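Local coordinates for protein taurine:2-oxoglutarate aminotransferase (Bifidobacterium kashiwanohense PV20-2, PDB 6JIX) that probably transfers the amino group of taurine to 2-oxoglutarate, giving glutamate, as a pyridoxal 5'-phosphate-dependent class-III aminotransferase, at residues G155-F160 with P387-P391; F174-M179 with I228-Y234; M179-T185 with T381-M385. All blocks are in the same frame, centred on the assembly; numbering follows the deposited sequence.

The three contacts differ in depth and chemistry. Interaction 2 is the buried one: prolines, a tyrosine ring and two waters, one of them a weaker bridge, join the loop after strand 171-174 to the loop before helix 234-245. Interactions 1 and 3 are partly buried. Both bring the 381-391 region, which follows strand 370-376, against parts of the chain about 200 residues earlier. Interaction 1 is aromatic, a stack of Trp157 and His389, and lies closest to the cofactor. Interaction 3 combines arginine hydrogen bonds to a helix end with a flat stack on a tyrosine. Interactions 2 and 3 share Met179 and touch where Pro177 packs on Asp182. Interactions 1 and 2 do not touch.

Interaction 1: G155-F160 with P387-P391; sequences GDWRRF and PYHTP
Trp157 and His389 come closest in the backbone, with their CA atoms 7.2 Å apart; each lies inside a beta turn, type I from Asp156 to Arg159 and type II from Pro387 to Thr390. The imidazole of His389 lies almost parallel to the five-membered ring of Trp157. It is an offset stack, with ring centroids 3.7 Å apart and planes at 7°. Trp157 CB also sits over the imidazole face, a CH-pi contact. On the opposite indole face lies Arg158 CG. Gln309 of the second subunit also packs on Trp157. The edge of Trp157 points at the Tyr388 ring in an offset edge-to-face pair, planes at 66°. With chi1 at -175° the Tyr388 ring points away from its own backbone N, and the hydroxyl reaches the turn, with OH 2.9 Å from Trp157 N. Phe160 CE2 completes the aromatic cluster, 4.1 Å from His389 CE1. Glu413 ties both sides together, bonding Trp157 NE1 and His389 N. With an alanine in place of Trp157, the imidazole would probably lose its stacking partner and one Glu413 oxygen its indole donor. The cluster joins the start of helix 159-162 to the loop between strand 383-384 and helix 395-404.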
loop_
_atom_site.group_PDB
_atom_site.type_symbol
_atom_site.label_atom_id
_atom_site.label_comp_id
_atom_site.label_asym_id
_atom_site.label_seq_id
_atom_site.Cartn_x
_atom_site.Cartn_y
_atom_site.Cartn_z
ATOM N N GLY A 155 -8.259 -13.743 -9.615
ATOM C CA GLY A 155 -9.062 -14.920 -9.905
ATOM C C GLY A 155 -9.335 -15.849 -8.736
ATOM O O GLY A 155 -10.450 -16.386 -8.620
ATOM N N ASP A 156 -8.349 -16.064 -7.862
ATOM C CA ASP A 156 -8.522 -17.121 -6.874
ATOM C C ASP A 156 -9.514 -16.682 -5.788
ATOM O O ASP A 156 -9.910 -15.514 -5.685
ATOM C CB ASP A 156 -7.167 -17.585 -6.302
ATOM C CG ASP A 156 -6.474 -16.547 -5.389
ATOM O OD1 ASP A 156 -5.213 -16.545 -5.363
ATOM O OD2 ASP A 156 -7.168 -15.762 -4.689
ATOM N N TRP A 157 -9.924 -17.661 -4.980
ATOM C CA TRP A 157 -11.080 -17.524 -4.106
ATOM C C TRP A 157 -10.914 -16.457 -3.030
ATOM O O TRP A 157 -11.899 -16.130 -2.362
ATOM C CB TRP A 157 -11.390 -18.880 -3.462
ATOM C CG TRP A 157 -10.198 -19.576 -2.807
ATOM C CD1 TRP A 157 -9.459 -20.601 -3.328
ATOM C CD2 TRP A 157 -9.651 -19.312 -1.504
ATOM N NE1 TRP A 157 -8.476 -20.974 -2.443
ATOM C CE2 TRP A 157 -8.574 -20.204 -1.315
ATOM C CE3 TRP A 157 -9.965 -18.411 -0.483
ATOM C CZ2 TRP A 157 -7.810 -20.219 -0.149
ATOM C CZ3 TRP A 157 -9.193 -18.419 0.677
ATOM C CH2 TRP A 157 -8.131 -19.318 0.831
ATOM N N ARG A 158 -9.716 -15.904 -2.842
ATOM C CA ARG A 158 -9.567 -14.799 -1.899
ATOM C C ARG A 158 -10.360 -13.567 -2.320
ATOM O O ARG A 158 -10.531 -12.647 -1.506
ATOM C CB ARG A 158 -8.087 -14.467 -1.728
ATOM C CG ARG A 158 -7.306 -15.562 -0.987
ATOM C CD ARG A 158 -5.870 -15.166 -0.801
ATOM N NE ARG A 158 -5.096 -15.443 -2.002
ATOM C CZ ARG A 158 -3.780 -15.296 -2.085
ATOM N NH1 ARG A 158 -3.100 -14.858 -1.036
ATOM N NH2 ARG A 158 -3.148 -15.588 -3.215
ATOM N N ARG A 159 -10.815 -13.522 -3.576
ATOM C CA ARG A 159 -11.707 -12.477 -4.067
ATOM C C ARG A 159 -13.124 -12.564 -3.477
ATOM O O ARG A 159 -13.809 -11.537 -3.398
ATOM C CB ARG A 159 -11.763 -12.557 -5.600
ATOM C CG ARG A 159 -13.106 -12.174 -6.211
ATOM C CD ARG A 159 -12.964 -11.922 -7.692
ATOM N NE ARG A 159 -12.583 -13.147 -8.374
ATOM C CZ ARG A 159 -13.446 -14.072 -8.783
ATOM N NH1 ARG A 159 -14.745 -13.900 -8.585
ATOM N NH2 ARG A 159 -13.013 -15.173 -9.392
ATOM N N PHE A 160 -13.572 -13.753 -3.041
ATOM C CA PHE A 160 -14.962 -13.925 -2.623
ATOM C C PHE A 160 -15.298 -13.008 -1.445
ATOM O O PHE A 160 -16.395 -12.425 -1.387
ATOM C CB PHE A 160 -15.242 -15.393 -2.278
ATOM C CG PHE A 160 -14.994 -16.354 -3.413
ATOM C CD1 PHE A 160 -14.720 -15.895 -4.703
ATOM C CD2 PHE A 160 -15.035 -17.725 -3.193
ATOM C CE1 PHE A 160 -14.470 -16.796 -5.761
ATOM C CE2 PHE A 160 -14.792 -18.633 -4.232
ATOM C CZ PHE A 160 -14.500 -18.170 -5.522
ATOM N N PRO A 387 -7.764 -30.633 -4.595
ATOM C CA PRO A 387 -8.440 -29.974 -5.725
ATOM C C PRO A 387 -8.799 -28.543 -5.361
ATOM O O PRO A 387 -8.789 -28.158 -4.189
ATOM C CB PRO A 387 -9.692 -30.828 -5.976
ATOM C CG PRO A 387 -9.855 -31.696 -4.753
ATOM C CD PRO A 387 -8.683 -31.480 -3.814
ATOM N N TYR A 388 -9.141 -27.754 -6.385
ATOM C CA TYR A 388 -9.301 -26.314 -6.200
ATOM C C TYR A 388 -10.170 -25.995 -4.989
ATOM O O TYR A 388 -11.290 -26.500 -4.855
ATOM C CB TYR A 388 -9.895 -25.653 -7.454
ATOM C CG TYR A 388 -9.933 -24.136 -7.298
ATOM C CD1 TYR A 388 -8.757 -23.385 -7.330
ATOM C CD2 TYR A 388 -11.132 -23.465 -7.049
ATOM C CE1 TYR A 388 -8.778 -22.012 -7.159
ATOM C CE2 TYR A 388 -11.159 -22.090 -6.872
ATOM C CZ TYR A 388 -9.973 -21.367 -6.926
ATOM O OH TYR A 388 -9.984 -19.995 -6.749
ATOM N N HIS A 389 -9.638 -25.153 -4.103
ATOM C CA HIS A 389 -10.397 -24.592 -2.981
ATOM C C HIS A 389 -10.990 -25.666 -2.066
ATOM O O HIS A 389 -12.100 -25.523 -1.552
ATOM C CB HIS A 389 -11.499 -23.653 -3.476
ATOM C CG HIS A 389 -11.976 -22.698 -2.426
ATOM N ND1 HIS A 389 -13.125 -21.948 -2.561
ATOM C CD2 HIS A 389 -11.454 -22.372 -1.218
ATOM C CE1 HIS A 389 -13.290 -21.201 -1.483
ATOM N NE2 HIS A 389 -12.295 -21.444 -0.650
ATOM N N THR A 390 -10.258 -26.750 -1.861
ATOM C CA THR A 390 -10.739 -27.801 -0.975
ATOM C C THR A 390 -10.715 -27.344 0.485
ATOM O O THR A 390 -9.774 -26.661 0.915
ATOM C CB THR A 390 -9.909 -29.076 -1.138
ATOM O OG1 THR A 390 -10.651 -30.178 -0.604
ATOM C CG2 THR A 390 -8.573 -28.955 -0.415
ATOM N N PRO A 391 -11.718 -27.714 1.275
ATOM C CA PRO A 391 -11.599 -27.580 2.730
ATOM C C PRO A 391 -10.742 -28.696 3.311
ATOM O O PRO A 391 -10.741 -29.840 2.834
ATOM C CB PRO A 391 -13.052 -27.686 3.212
ATOM C CG PRO A 391 -13.710 -28.545 2.190
ATOM C CD PRO A 391 -13.028 -28.259 0.872
#

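Interaction 2: F174-M179 with I228-Y234; sequences FMNPNM and ILPPEGY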
loop_
_atom_site.group_PDB
_atom_site.type_symbol
_atom_site.label_atom_id
_atom_site.label_comp_id
_atom_site.label_asym_id
_atom_site.label_seq_id
_atom_site.Cartn_x
_atom_site.Cartn_y
_atom_site.Cartn_z
ATOM N N PHE A 174 -11.491 -14.528 -17.405
ATOM C CA PHE A 174 -11.386 -15.606 -18.375
ATOM C C PHE A 174 -10.501 -16.713 -17.836
ATOM O O PHE A 174 -9.563 -16.469 -17.073
ATOM C CB PHE A 174 -10.851 -15.133 -19.747
ATOM C CG PHE A 174 -9.435 -14.619 -19.737
ATOM C CD1 PHE A 174 -9.110 -13.416 -19.107
ATOM C CD2 PHE A 174 -8.435 -15.306 -20.414
ATOM C CE1 PHE A 174 -7.804 -12.931 -19.133
ATOM C CE2 PHE A 174 -7.136 -14.844 -20.434
ATOM C CZ PHE A 174 -6.814 -13.651 -19.805
ATOM N N MET A 175 -10.820 -17.936 -18.229
ATOM C CA MET A 175 -10.063 -19.094 -17.775
ATOM C C MET A 175 -8.771 -19.227 -18.577
ATOM O O MET A 175 -8.796 -19.215 -19.812
ATOM C CB MET A 175 -10.902 -20.363 -17.908
ATOM C CG MET A 175 -10.209 -21.612 -17.406
ATOM S SD MET A 175 -9.827 -21.552 -15.636
ATOM C CE MET A 175 -11.346 -20.812 -15.038
ATOM N N ASN A 176 -7.627 -19.290 -17.868
ATOM C CA ASN A 176 -6.343 -19.558 -18.500
ATOM C C ASN A 176 -5.963 -21.021 -18.314
ATOM O O ASN A 176 -6.406 -21.666 -17.359
ATOM C CB ASN A 176 -5.224 -18.667 -17.932
ATOM C CG ASN A 176 -5.291 -18.500 -16.413
ATOM O OD1 ASN A 176 -6.330 -18.723 -15.782
ATOM N ND2 ASN A 176 -4.175 -18.077 -15.821
ATOM N N PRO A 177 -5.143 -21.566 -19.213
ATOM C CA PRO A 177 -4.835 -23.002 -19.158
ATOM C C PRO A 177 -3.821 -23.321 -18.075
ATOM O O PRO A 177 -2.815 -22.626 -17.910
ATOM C CB PRO A 177 -4.248 -23.290 -20.546
ATOM C CG PRO A 177 -3.605 -21.995 -20.925
ATOM C CD PRO A 177 -4.497 -20.906 -20.362
ATOM N N ASN A 178 -4.106 -24.387 -17.336
ATOM C CA ASN A 178 -3.134 -25.051 -16.473
ATOM C C ASN A 178 -2.920 -26.411 -17.118
ATOM O O ASN A 178 -3.656 -27.359 -16.843
ATOM C CB ASN A 178 -3.621 -25.191 -15.029
ATOM C CG ASN A 178 -2.585 -25.887 -14.106
ATOM O OD1 ASN A 178 -1.647 -26.545 -14.565
ATOM N ND2 ASN A 178 -2.780 -25.745 -12.800
ATOM N N MET A 179 -1.901 -26.495 -17.977
ATOM C CA MET A 179 -1.775 -27.631 -18.887
ATOM C C MET A 179 -1.956 -28.970 -18.180
ATOM O O MET A 179 -2.783 -29.787 -18.594
ATOM C CB MET A 179 -0.438 -27.570 -19.608
ATOM C CG MET A 179 -0.575 -26.828 -20.899
ATOM S SD MET A 179 0.947 -26.819 -21.816
ATOM C CE MET A 179 0.434 -27.771 -23.248
ATOM N N ILE A 228 2.483 -21.584 -13.012
ATOM C CA ILE A 228 1.779 -22.248 -14.110
ATOM C C ILE A 228 2.353 -21.680 -15.404
ATOM O O ILE A 228 1.834 -20.724 -15.980
ATOM C CB ILE A 228 0.265 -22.077 -14.010
ATOM C CG1 ILE A 228 -0.188 -22.296 -12.558
ATOM C CG2 ILE A 228 -0.442 -23.077 -14.919
ATOM C CD1 ILE A 228 -1.514 -21.660 -12.209
ATOM N N LEU A 229 3.449 -22.284 -15.856
ATOM C CA LEU A 229 4.058 -21.916 -17.121
ATOM C C LEU A 229 3.018 -22.002 -18.239
ATOM O O LEU A 229 2.320 -23.019 -18.346
ATOM C CB LEU A 229 5.238 -22.833 -17.429
ATOM C CG LEU A 229 6.298 -22.866 -16.328
ATOM C CD1 LEU A 229 7.315 -23.965 -16.591
ATOM C CD2 LEU A 229 6.977 -21.483 -16.170
ATOM N N PRO A 230 2.874 -20.960 -19.054
ATOM C CA PRO A 230 1.876 -20.978 -20.132
ATOM C C PRO A 230 2.315 -21.869 -21.275
ATOM O O PRO A 230 3.524 -22.063 -21.489
ATOM C CB PRO A 230 1.826 -19.508 -20.578
ATOM C CG PRO A 230 3.195 -18.999 -20.261
ATOM C CD PRO A 230 3.566 -19.670 -18.964
ATOM N N PRO A 231 1.370 -22.409 -22.054
ATOM C CA PRO A 231 1.747 -23.115 -23.279
ATOM C C PRO A 231 2.461 -22.178 -24.241
ATOM O O PRO A 231 2.223 -20.968 -24.250
ATOM C CB PRO A 231 0.401 -23.587 -23.851
ATOM C CG PRO A 231 -0.641 -22.690 -23.192
ATOM C CD PRO A 231 -0.090 -22.459 -21.820
ATOM N N GLU A 232 3.364 -22.752 -25.029
ATOM C CA GLU A 232 4.124 -22.004 -26.018
ATOM C C GLU A 232 3.194 -21.161 -26.863
ATOM O O GLU A 232 2.145 -21.634 -27.287
ATOM C CB GLU A 232 4.888 -22.981 -26.918
ATOM C CG GLU A 232 5.912 -22.330 -27.816
ATOM C CD GLU A 232 7.045 -21.694 -27.021
ATOM O OE1 GLU A 232 7.719 -20.793 -27.580
ATOM O OE2 GLU A 232 7.260 -22.095 -25.842
ATOM N N GLY A 233 3.561 -19.900 -27.082
ATOM C CA GLY A 233 2.823 -19.033 -27.984
ATOM C C GLY A 233 1.604 -18.329 -27.410
ATOM O O GLY A 233 1.065 -17.432 -28.077
ATOM N N TYR A 234 1.141 -18.716 -26.215
ATOM C CA TYR A 234 -0.058 -18.122 -25.616
ATOM C C TYR A 234 0.127 -16.637 -25.289
ATOM O O TYR A 234 -0.698 -15.806 -25.680
ATOM C CB TYR A 234 -0.434 -18.900 -24.362
ATOM C CG TYR A 234 -1.697 -18.454 -23.664
ATOM C CD1 TYR A 234 -2.956 -18.604 -24.262
ATOM C CD2 TYR A 234 -1.640 -17.915 -22.385
ATOM C CE1 TYR A 234 -4.115 -18.215 -23.598
ATOM C CE2 TYR A 234 -2.796 -17.532 -21.717
ATOM C CZ TYR A 234 -4.020 -17.682 -22.322
ATOM O OH TYR A 234 -5.144 -17.289 -21.640
HETATM O O HOH W 1 -7.485 -17.815 -22.554
HETATM O O HOH W 2 -0.202 -24.162 -18.674
#
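Pro177 and Tyr234 make the central apolar contact. Pro177 CD lies over the phenol face, 4.2 Å from the ring centroid and 26° off its normal, a CH-pi interaction. The first torsion of Tyr234, -177°, sets CG opposite the backbone N and sends the phenol to the proline. The ring of Pro177 also meets a second proline: its CG is 3.7 Å from Pro231 CD. The two proline rings approach at a slant. Another part of the Pro231 ring, CB, packs against the sulfur of Met179, at 3.9 Å from SD. Met179 reaches it with a chain that bends only at its last torsion.

Ile228 packs in a different way. Its CG2 methyl presses on the amide of Asn178, 3.6 Å from CG, and the two side chains run nearly at right angles. The same methyl lies near Pro177 O.

No direct hydrogen bond joins the segments; the polar links run through two waters. One water donates to Pro177 O and to Leu229 O, at 2.8 Å from the latter, and accepts from Met179 N. It therefore satisfies three backbone groups from both loops. A second water lies 2.6 Å from Tyr234 OH and donates weakly to Met175 O. The Tyr234 hydroxyl itself sits at the edge of the Phe174 ring, 3.4 Å from CE2.

Helix 190-208 packs on Phe174 and Pro231. The contact joins two loops that follow strands 171-174 and 213-219, one of them leading into helix 234-245, with Gly233 at its N-cap. Both strands belong to the mixed seven-stranded sheet, as in the large domain of fold-type I pyridoxal phosphate enzymes.

Interaction 3: M179-T185 with T381-M385; sequences MYEDGYT and TRELM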
loop_
_atom_site.group_PDB
_atom_site.type_symbol
_atom_site.label_atom_id
_atom_site.label_comp_id
_atom_site.label_asym_id
_atom_site.label_seq_id
_atom_site.Cartn_x
_atom_site.Cartn_y
_atom_site.Cartn_z
ATOM N N MET A 179 -1.901 -26.495 -17.977
ATOM C CA MET A 179 -1.775 -27.631 -18.887
ATOM C C MET A 179 -1.956 -28.970 -18.180
ATOM O O MET A 179 -2.783 -29.787 -18.594
ATOM C CB MET A 179 -0.438 -27.570 -19.608
ATOM C CG MET A 179 -0.575 -26.828 -20.899
ATOM S SD MET A 179 0.947 -26.819 -21.816
ATOM C CE MET A 179 0.434 -27.771 -23.248
ATOM N N TYR A 180 -1.196 -29.221 -17.109
ATOM C CA TYR A 180 -1.314 -30.515 -16.444
ATOM C C TYR A 180 -2.726 -30.743 -15.909
ATOM O O TYR A 180 -3.347 -31.775 -16.187
ATOM C CB TYR A 180 -0.287 -30.646 -15.327
ATOM C CG TYR A 180 -0.385 -31.989 -14.643
ATOM C CD1 TYR A 180 0.358 -33.087 -15.089
ATOM C CD2 TYR A 180 -1.251 -32.177 -13.565
ATOM C CE1 TYR A 180 0.246 -34.325 -14.470
ATOM C CE2 TYR A 180 -1.364 -33.417 -12.935
ATOM C CZ TYR A 180 -0.622 -34.482 -13.391
ATOM O OH TYR A 180 -0.759 -35.704 -12.757
ATOM N N GLU A 181 -3.266 -29.783 -15.144
ATOM C CA GLU A 181 -4.567 -29.994 -14.511
ATOM C C GLU A 181 -5.712 -30.102 -15.524
ATOM O O GLU A 181 -6.805 -30.567 -15.170
ATOM C CB GLU A 181 -4.840 -28.875 -13.508
ATOM C CG GLU A 181 -3.959 -28.929 -12.258
ATOM C CD GLU A 181 -4.442 -28.012 -11.151
ATOM O OE1 GLU A 181 -5.617 -27.595 -11.205
ATOM O OE2 GLU A 181 -3.643 -27.717 -10.231
ATOM N N ASP A 182 -5.512 -29.639 -16.752
ATOM C CA ASP A 182 -6.532 -29.723 -17.782
ATOM C C ASP A 182 -6.400 -30.980 -18.636
ATOM O O ASP A 182 -7.246 -31.214 -19.500
ATOM C CB ASP A 182 -6.478 -28.481 -18.684
ATOM C CG ASP A 182 -6.806 -27.179 -17.939
ATOM O OD1 ASP A 182 -7.623 -27.189 -16.981
ATOM O OD2 ASP A 182 -6.243 -26.132 -18.332
ATOM N N GLY A 183 -5.380 -31.802 -18.412
ATOM C CA GLY A 183 -5.259 -33.054 -19.129
ATOM C C GLY A 183 -4.243 -33.107 -20.252
ATOM O O GLY A 183 -4.209 -34.110 -20.974
ATOM N N TYR A 184 -3.429 -32.071 -20.443
ATOM C CA TYR A 184 -2.451 -32.042 -21.529
ATOM C C TYR A 184 -1.032 -32.210 -20.982
ATOM O O TYR A 184 -0.821 -32.427 -19.783
ATOM C CB TYR A 184 -2.583 -30.753 -22.340
ATOM C CG TYR A 184 -4.001 -30.413 -22.742
ATOM C CD1 TYR A 184 -4.598 -30.996 -23.857
ATOM C CD2 TYR A 184 -4.737 -29.509 -22.007
ATOM C CE1 TYR A 184 -5.902 -30.678 -24.221
ATOM C CE2 TYR A 184 -6.022 -29.186 -22.358
ATOM C CZ TYR A 184 -6.602 -29.769 -23.464
ATOM O OH TYR A 184 -7.887 -29.423 -23.787
ATOM N N THR A 185 -0.053 -32.098 -21.884
ATOM C CA THR A 185 1.347 -32.417 -21.590
ATOM C C THR A 185 2.263 -31.366 -22.206
ATOM O O THR A 185 2.335 -31.258 -23.435
ATOM C CB THR A 185 1.698 -33.815 -22.109
ATOM O OG1 THR A 185 0.737 -34.754 -21.607
ATOM C CG2 THR A 185 3.088 -34.219 -21.651
ATOM N N THR A 381 -4.843 -41.363 -12.562
ATOM C CA THR A 381 -6.085 -40.645 -12.807
ATOM C C THR A 381 -5.900 -39.133 -12.813
ATOM O O THR A 381 -6.863 -38.412 -13.094
ATOM C CB THR A 381 -7.133 -41.036 -11.749
ATOM O OG1 THR A 381 -6.851 -40.403 -10.495
ATOM C CG2 THR A 381 -7.127 -42.530 -11.529
ATOM N N ARG A 382 -4.697 -38.646 -12.495
ATOM C CA ARG A 382 -4.392 -37.223 -12.301
ATOM C C ARG A 382 -5.211 -36.616 -11.169
ATOM O O ARG A 382 -5.385 -35.396 -11.114
ATOM C CB ARG A 382 -4.580 -36.398 -13.582
ATOM C CG ARG A 382 -3.455 -36.568 -14.575
ATOM C CD ARG A 382 -3.250 -35.407 -15.544
ATOM N NE ARG A 382 -2.422 -35.890 -16.649
ATOM C CZ ARG A 382 -1.959 -35.155 -17.659
ATOM N NH1 ARG A 382 -2.236 -33.857 -17.746
ATOM N NH2 ARG A 382 -1.206 -35.732 -18.594
ATOM N N GLU A 383 -5.680 -37.437 -10.231
ATOM C CA GLU A 383 -6.425 -36.916 -9.092
ATOM C C GLU A 383 -5.518 -36.057 -8.214
ATOM O O GLU A 383 -4.501 -36.537 -7.702
ATOM C CB GLU A 383 -7.029 -38.057 -8.287
ATOM C CG GLU A 383 -7.772 -37.558 -7.076
ATOM C CD GLU A 383 -8.146 -38.677 -6.146
ATOM O OE1 GLU A 383 -8.667 -38.382 -5.045
ATOM O OE2 GLU A 383 -7.916 -39.851 -6.531
ATOM N N LEU A 384 -5.872 -34.783 -8.058
ATOM C CA LEU A 384 -5.034 -33.854 -7.307
ATOM C C LEU A 384 -5.066 -34.180 -5.819
ATOM O O LEU A 384 -6.049 -34.707 -5.297
ATOM C CB LEU A 384 -5.485 -32.415 -7.542
ATOM C CG LEU A 384 -5.572 -32.028 -9.014
ATOM C CD1 LEU A 384 -5.909 -30.568 -9.171
ATOM C CD2 LEU A 384 -4.256 -32.340 -9.678
ATOM N N MET A 385 -3.957 -33.886 -5.142
ATOM C CA MET A 385 -3.891 -34.094 -3.702
ATOM C C MET A 385 -4.740 -33.076 -2.956
ATOM O O MET A 385 -5.164 -33.322 -1.816
ATOM C CB MET A 385 -2.443 -34.027 -3.232
ATOM C CG MET A 385 -2.285 -34.149 -1.735
ATOM S SD MET A 385 -2.456 -35.855 -1.177
ATOM C CE MET A 385 -0.908 -36.601 -1.719
#
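Tyr180 O is gripped by two donors, Arg382 NH1 at 2.8 Å and Gly183 N from its own helix end. That helix end is a Schellman motif: Gly183 has positive phi, and Tyr184 N bonds back to Met179 O. Arg382 closes onto this C-terminus. The same NH1 also donates to Tyr184 O, 2.9 Å away and fairly straight at 166°. One nitrogen thus links carbonyls on either side of Gly183. It meets Tyr180 O in the carbonyl plane, on a lone pair, whereas it is tilted from the plane of the Tyr184 carbonyl. Both oxygens lie close to the guanidinium plane. The positive group would probably interact well with the negative end of the short helix dipole.

The guanidinium also lies flat on the Tyr180 ring, with planes 8° apart and centres 4.4 Å apart. The cation-pi contact is off-centre. Nearer the ring is Arg382 CD, a CH-pi contact over the same face. Arg382 is extended from CG to NE, which lets it run along the phenol from the hydroxyl inward. Its CG lies 3.4 Å from Tyr180 OH. Thr185 OG1 lies near the guanidinium edge, 3.7 Å from Arg382 NH2.

The short strand 383-384 adds packing by Leu384. It is held beside strand 370-376 and its continuation by backbone bonds of Glu383 to Lys377 and Met385 to Ile375. Val376 of that strand also packs on Tyr180. Leu384 CD2 approaches the Tyr180 ring at its edge, while its other methyl, CD1, lies against the Glu181 carboxylate, 3.6 Å from CD.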